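Local coordinates for protein dipeptidase AC. Metallo peptidase. MEROPS family M19 (Rhodobacter sphaeroides, PDB 3LY0) that probably hydrolyses dipeptides as a zinc metallodipeptidase, its two-zinc site holding a phosphinate mimic of L-Ala-D-Ala, at residues G175-G187 with H237-Q250. Residues are numbered along the deposited sequence; the frame is centred on the assembly and turned at random.
Sequences GVPFRFPGSPDTG and HAVTPSTRNLTDRQ. With LY0 ((2R)-3-[(R)-[(1R)-1-aminoethyl](hydroxy)phosphoryl]-2-methylpropanoic acid), chain C.
Thr243 points into the segment 175-187, where its hydroxyl bridges Pro177 and Arg179. OG1, set between the backbone N and carbonyl carbon (chi1 49°), donates to Pro177 O at 2.6 Å, in the plane of that carbonyl, and accepts from Arg179 N. The backbone N of Thr243 returns a nearly straight bond to Arg179 O, while its CG2 lies 3.4 Å from Ser183 O. A valine here would probably leave Pro177 O without its donor and Arg179 N without its acceptor. Val176 lies against the type I turn Ser242 to Asn245, its CG2 3.8 Å from Arg244 CD, and Pro184 also packs closely, its CG 3.6 Å from Asn245 O and near Thr247 CG2. In this M19 dipeptidase, of the TIM-barrel clan, the two segments contribute Phe178 and Arg244 to the ligand pocket: Arg244, bent at chi2 and chi3, presents its guanidinium edge to the inhibitor carboxylate, NE to LY0 O61 at 2.7 Å and NH2 to LY0 O62. Phe178 turns its ring edge to the same LY0 O61. The solvent side is at exposed Pro181, which meets Pro241 lightly, while Phe180 still packs CE1 3.5 Å from Pro241 CD. Gly182 ties this flank down by its backbone: its N donates to Pro241 O at 2.9 Å, and its O receives His237 NE2 in the imidazole plane but from above the carbonyl plane. Arg179, its CB against Thr243 CG2, carries its guanidinium to a salt bridge with Glu80.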
loop_
_atom_site.group_PDB
_atom_site.type_symbol
_atom_site.label_atom_id
_atom_site.label_comp_id
_atom_site.label_asym_id
_atom_site.label_seq_id
_atom_site.Cartn_x
_atom_site.Cartn_y
_atom_site.Cartn_z
ATOM N N GLY A 175 -13.779 -3.584 -5.835
ATOM C CA GLY A 175 -12.410 -4.074 -5.843
ATOM C C GLY A 175 -12.294 -5.426 -6.524
ATOM O O GLY A 175 -13.281 -6.157 -6.694
ATOM N N VAL A 176 -11.076 -5.784 -6.907
ATOM C CA VAL A 176 -10.874 -7.060 -7.573
ATOM C C VAL A 176 -10.923 -8.184 -6.561
ATOM O O VAL A 176 -10.440 -8.046 -5.445
ATOM C CB VAL A 176 -9.513 -7.135 -8.328
ATOM C CG1 VAL A 176 -9.448 -6.108 -9.439
ATOM C CG2 VAL A 176 -8.314 -7.018 -7.365
ATOM N N PRO A 177 -11.506 -9.322 -6.944
ATOM C CA PRO A 177 -11.286 -10.512 -6.129
ATOM C C PRO A 177 -9.854 -10.978 -6.321
ATOM O O PRO A 177 -9.243 -10.645 -7.347
ATOM C CB PRO A 177 -12.242 -11.532 -6.753
ATOM C CG PRO A 177 -12.328 -11.101 -8.192
ATOM C CD PRO A 177 -12.316 -9.602 -8.144
ATOM N N PHE A 178 -9.316 -11.721 -5.364
ATOM C CA PHE A 178 -7.993 -12.314 -5.531
ATOM C C PHE A 178 -8.098 -13.527 -6.433
ATOM O O PHE A 178 -8.755 -14.509 -6.084
ATOM C CB PHE A 178 -7.416 -12.722 -4.182
ATOM C CG PHE A 178 -7.204 -11.573 -3.259
ATOM C CD1 PHE A 178 -6.108 -10.736 -3.421
ATOM C CD2 PHE A 178 -8.106 -11.308 -2.241
ATOM C CE1 PHE A 178 -5.911 -9.662 -2.578
ATOM C CE2 PHE A 178 -7.913 -10.239 -1.392
ATOM C CZ PHE A 178 -6.814 -9.411 -1.560
ATOM N N ARG A 179 -7.457 -13.457 -7.596
ATOM C CA ARG A 179 -7.535 -14.541 -8.566
ATOM C C ARG A 179 -6.235 -14.632 -9.349
ATOM O O ARG A 179 -5.574 -13.629 -9.593
ATOM C CB ARG A 179 -8.708 -14.280 -9.511
ATOM C CG ARG A 179 -8.783 -15.148 -10.741
ATOM C CD ARG A 179 -9.948 -14.684 -11.606
ATOM N NE ARG A 179 -11.204 -14.754 -10.865
ATOM C CZ ARG A 179 -12.170 -13.838 -10.895
ATOM N NH1 ARG A 179 -12.060 -12.749 -11.646
ATOM N NH2 ARG A 179 -13.266 -14.021 -10.178
ATOM N N PHE A 180 -5.862 -15.844 -9.744
ATOM C CA PHE A 180 -4.727 -16.033 -10.643
ATOM C C PHE A 180 -4.968 -17.277 -11.486
ATOM O O PHE A 180 -5.290 -18.322 -10.934
ATOM C CB PHE A 180 -3.422 -16.223 -9.872
ATOM C CG PHE A 180 -2.212 -16.321 -10.767
ATOM C CD1 PHE A 180 -1.448 -15.195 -11.041
ATOM C CD2 PHE A 180 -1.865 -17.527 -11.364
ATOM C CE1 PHE A 180 -0.353 -15.273 -11.872
ATOM C CE2 PHE A 180 -0.765 -17.618 -12.209
ATOM C CZ PHE A 180 -0.002 -16.487 -12.465
ATOM N N PRO A 181 -4.815 -17.171 -12.816
ATOM C CA PRO A 181 -4.551 -15.931 -13.543
ATOM C C PRO A 181 -5.871 -15.222 -13.828
ATOM O O PRO A 181 -6.927 -15.858 -13.828
ATOM C CB PRO A 181 -3.935 -16.436 -14.850
ATOM C CG PRO A 181 -4.649 -17.714 -15.083
ATOM C CD PRO A 181 -4.763 -18.344 -13.718
ATOM N N GLY A 182 -5.829 -13.917 -14.049
ATOM C CA GLY A 182 -7.029 -13.214 -14.442
ATOM C C GLY A 182 -6.798 -11.744 -14.705
ATOM O O GLY A 182 -5.848 -11.154 -14.197
ATOM N N SER A 183 -7.685 -11.168 -15.506
ATOM C CA SER A 183 -7.672 -9.754 -15.833
ATOM C C SER A 183 -8.164 -8.944 -14.636
ATOM O O SER A 183 -8.981 -9.425 -13.860
ATOM C CB SER A 183 -8.606 -9.516 -17.020
ATOM O OG SER A 183 -8.994 -8.161 -17.148
ATOM N N PRO A 184 -7.674 -7.704 -14.485
ATOM C CA PRO A 184 -8.213 -6.822 -13.441
ATOM C C PRO A 184 -9.628 -6.331 -13.759
ATOM O O PRO A 184 -10.238 -5.661 -12.934
ATOM C CB PRO A 184 -7.252 -5.627 -13.443
ATOM C CG PRO A 184 -6.136 -5.977 -14.327
ATOM C CD PRO A 184 -6.581 -7.079 -15.243
ATOM N N ASP A 185 -10.153 -6.652 -14.938
ATOM C CA ASP A 185 -11.501 -6.214 -15.307
ATOM C C ASP A 185 -12.528 -7.195 -14.764
ATOM O O ASP A 185 -13.084 -8.015 -15.497
ATOM C CB ASP A 185 -11.612 -6.078 -16.829
ATOM C CG ASP A 185 -12.902 -5.419 -17.269
ATOM O OD1 ASP A 185 -13.668 -4.941 -16.407
ATOM O OD2 ASP A 185 -13.151 -5.378 -18.495
ATOM N N THR A 186 -12.788 -7.090 -13.465
ATOM C CA THR A 186 -13.558 -8.094 -12.744
ATOM C C THR A 186 -14.976 -7.672 -12.377
ATOM O O THR A 186 -15.756 -8.482 -11.866
ATOM C CB THR A 186 -12.828 -8.506 -11.462
ATOM O OG1 THR A 186 -12.595 -7.336 -10.659
ATOM C CG2 THR A 186 -11.497 -9.144 -11.793
ATOM N N GLY A 187 -15.309 -6.409 -12.627
ATOM C CA GLY A 187 -16.635 -5.917 -12.278
ATOM C C GLY A 187 -16.943 -4.480 -12.654
ATOM O O GLY A 187 -16.281 -3.877 -13.505
ATOM N N HIS A 237 1.167 -6.686 -14.404
ATOM C CA HIS A 237 0.330 -7.782 -14.885
ATOM C C HIS A 237 1.010 -8.573 -16.000
ATOM O O HIS A 237 0.816 -9.782 -16.116
ATOM C CB HIS A 237 -1.005 -7.233 -15.372
ATOM C CG HIS A 237 -2.057 -8.279 -15.534
ATOM N ND1 HIS A 237 -2.234 -8.981 -16.706
ATOM C CD2 HIS A 237 -2.972 -8.763 -14.661
ATOM C CE1 HIS A 237 -3.224 -9.842 -16.552
ATOM N NE2 HIS A 237 -3.688 -9.729 -15.321
ATOM N N ALA A 238 1.805 -7.878 -16.809
ATOM C CA ALA A 238 2.491 -8.510 -17.938
ATOM C C ALA A 238 3.499 -9.546 -17.460
ATOM O O ALA A 238 3.833 -10.472 -18.206
ATOM C CB ALA A 238 3.162 -7.454 -18.808
ATOM N N VAL A 239 3.980 -9.403 -16.230
ATOM C CA VAL A 239 4.910 -10.357 -15.638
ATOM C C VAL A 239 4.176 -11.420 -14.820
ATOM O O VAL A 239 4.449 -12.617 -14.957
ATOM C CB VAL A 239 5.946 -9.628 -14.755
ATOM C CG1 VAL A 239 6.866 -10.603 -14.061
ATOM C CG2 VAL A 239 6.735 -8.620 -15.586
ATOM N N THR A 240 3.255 -10.975 -13.967
ATOM C CA THR A 240 2.458 -11.871 -13.134
ATOM C C THR A 240 0.989 -11.493 -13.292
ATOM O O THR A 240 0.562 -10.459 -12.783
ATOM C CB THR A 240 2.827 -11.700 -11.644
ATOM O OG1 THR A 240 4.187 -12.088 -11.439
ATOM C CG2 THR A 240 1.913 -12.534 -10.741
ATOM N N PRO A 241 0.212 -12.314 -14.018
ATOM C CA PRO A 241 -1.184 -11.976 -14.335
ATOM C C PRO A 241 -2.157 -12.233 -13.183
ATOM O O PRO A 241 -3.155 -12.943 -13.337
ATOM C CB PRO A 241 -1.495 -12.890 -15.523
ATOM C CG PRO A 241 -0.631 -14.085 -15.267
ATOM C CD PRO A 241 0.662 -13.507 -14.758
ATOM N N SER A 242 -1.862 -11.625 -12.038
ATOM C CA SER A 242 -2.784 -11.575 -10.906
ATOM C C SER A 242 -3.802 -10.460 -11.123
ATOM O O SER A 242 -3.464 -9.411 -11.661
ATOM C CB SER A 242 -2.008 -11.282 -9.620
ATOM O OG SER A 242 -2.883 -10.850 -8.582
ATOM N N THR A 243 -5.043 -10.671 -10.694
ATOM C CA THR A 243 -6.052 -9.604 -10.757
ATOM C C THR A 243 -5.617 -8.312 -10.046
ATOM O O THR A 243 -6.154 -7.237 -10.332
ATOM C CB THR A 243 -7.377 -10.062 -10.131
ATOM O OG1 THR A 243 -7.106 -10.640 -8.847
ATOM C CG2 THR A 243 -8.028 -11.136 -11.023
ATOM N N ARG A 244 -4.668 -8.436 -9.120
ATOM C CA ARG A 244 -4.188 -7.293 -8.339
ATOM C C ARG A 244 -3.141 -6.431 -9.046
ATOM O O ARG A 244 -2.843 -5.316 -8.599
ATOM C CB ARG A 244 -3.668 -7.768 -6.989
ATOM C CG ARG A 244 -4.768 -7.896 -5.946
ATOM C CD ARG A 244 -5.153 -6.526 -5.398
ATOM N NE ARG A 244 -4.203 -6.042 -4.394
ATOM C CZ ARG A 244 -3.300 -5.081 -4.578
ATOM N NH1 ARG A 244 -3.173 -4.465 -5.749
ATOM N NH2 ARG A 244 -2.529 -4.717 -3.562
ATOM N N ASN A 245 -2.571 -6.941 -10.132
ATOM C CA ASN A 245 -1.522 -6.213 -10.847
ATOM C C ASN A 245 -2.041 -5.297 -11.960
ATOM O O ASN A 245 -3.244 -5.279 -12.259
ATOM C CB ASN A 245 -0.456 -7.196 -11.339
ATOM C CG ASN A 245 0.410 -7.718 -10.207
ATOM O OD1 ASN A 245 0.473 -7.113 -9.130
ATOM N ND2 ASN A 245 1.095 -8.824 -10.445
ATOM N N LEU A 246 -1.133 -4.520 -12.542
ATOM C CA LEU A 246 -1.497 -3.470 -13.482
ATOM C C LEU A 246 -1.091 -3.861 -14.901
ATOM O O LEU A 246 0.044 -4.261 -15.137
ATOM C CB LEU A 246 -0.795 -2.162 -13.092
ATOM C CG LEU A 246 -1.253 -1.521 -11.777
ATOM C CD1 LEU A 246 -0.230 -0.510 -11.291
ATOM C CD2 LEU A 246 -2.615 -0.877 -11.932
ATOM N N THR A 247 -2.013 -3.715 -15.843
ATOM C CA THR A 247 -1.693 -4.003 -17.245
ATOM C C THR A 247 -0.851 -2.877 -17.835
ATOM O O THR A 247 -0.757 -1.782 -17.264
ATOM C CB THR A 247 -2.957 -4.136 -18.100
ATOM O OG1 THR A 247 -3.581 -2.850 -18.230
ATOM C CG2 THR A 247 -3.941 -5.109 -17.463
ATOM N N ASP A 248 -0.231 -3.144 -18.979
ATOM C CA ASP A 248 0.578 -2.121 -19.626
ATOM C C ASP A 248 -0.254 -0.898 -19.990
ATOM O O ASP A 248 0.241 0.232 -19.941
ATOM C CB ASP A 248 1.292 -2.684 -20.862
ATOM C CG ASP A 248 2.471 -3.576 -20.504
ATOM O OD1 ASP A 248 2.816 -3.690 -19.308
ATOM O OD2 ASP A 248 3.056 -4.167 -21.433
ATOM N N ARG A 249 -1.518 -1.123 -20.338
ATOM C CA ARG A 249 -2.423 -0.025 -20.642
ATOM C C ARG A 249 -2.622 0.843 -19.406
ATOM O O ARG A 249 -2.589 2.069 -19.481
ATOM C CB ARG A 249 -3.770 -0.543 -21.142
ATOM C CG ARG A 249 -4.673 0.571 -21.670
ATOM C CD ARG A 249 -6.083 0.090 -21.932
ATOM N NE ARG A 249 -6.731 -0.341 -20.696
ATOM C CZ ARG A 249 -7.404 0.472 -19.885
ATOM N NH1 ARG A 249 -7.534 1.757 -20.186
ATOM N NH2 ARG A 249 -7.948 -0.001 -18.776
ATOM N N GLN A 250 -2.826 0.193 -18.266
ATOM C CA GLN A 250 -2.960 0.928 -17.013
ATOM C C GLN A 250 -1.668 1.678 -16.657
ATOM O O GLN A 250 -1.692 2.836 -16.227
ATOM C CB GLN A 250 -3.353 -0.023 -15.887
ATOM C CG GLN A 250 -4.776 -0.540 -15.981
ATOM C CD GLN A 250 -5.081 -1.536 -14.889
ATOM O OE1 GLN A 250 -4.432 -2.568 -14.789
ATOM N NE2 GLN A 250 -6.059 -1.219 -14.043
HETATM P P LY0 C . -3.481 -6.255 1.918
HETATM C C1 LY0 C . -5.043 -7.611 3.795
HETATM N N1 LY0 C . -4.487 -5.226 4.182
HETATM C C2 LY0 C . -4.032 -6.496 3.642
HETATM C C4 LY0 C . -2.536 -7.721 1.342
HETATM C C5 LY0 C . -2.945 -8.265 0.002
HETATM C C6 LY0 C . -3.091 -7.195 -1.045
HETATM C C7 LY0 C . -2.167 -9.477 -0.446
HETATM O O31 LY0 C . -2.635 -5.004 1.936
HETATM O O32 LY0 C . -4.735 -5.993 1.019
HETATM O O61 LY0 C . -3.723 -7.494 -2.208
HETATM O O62 LY0 C . -2.679 -6.038 -0.858
HETATM O O HOH W 1 -3.644 -13.090 -7.407
#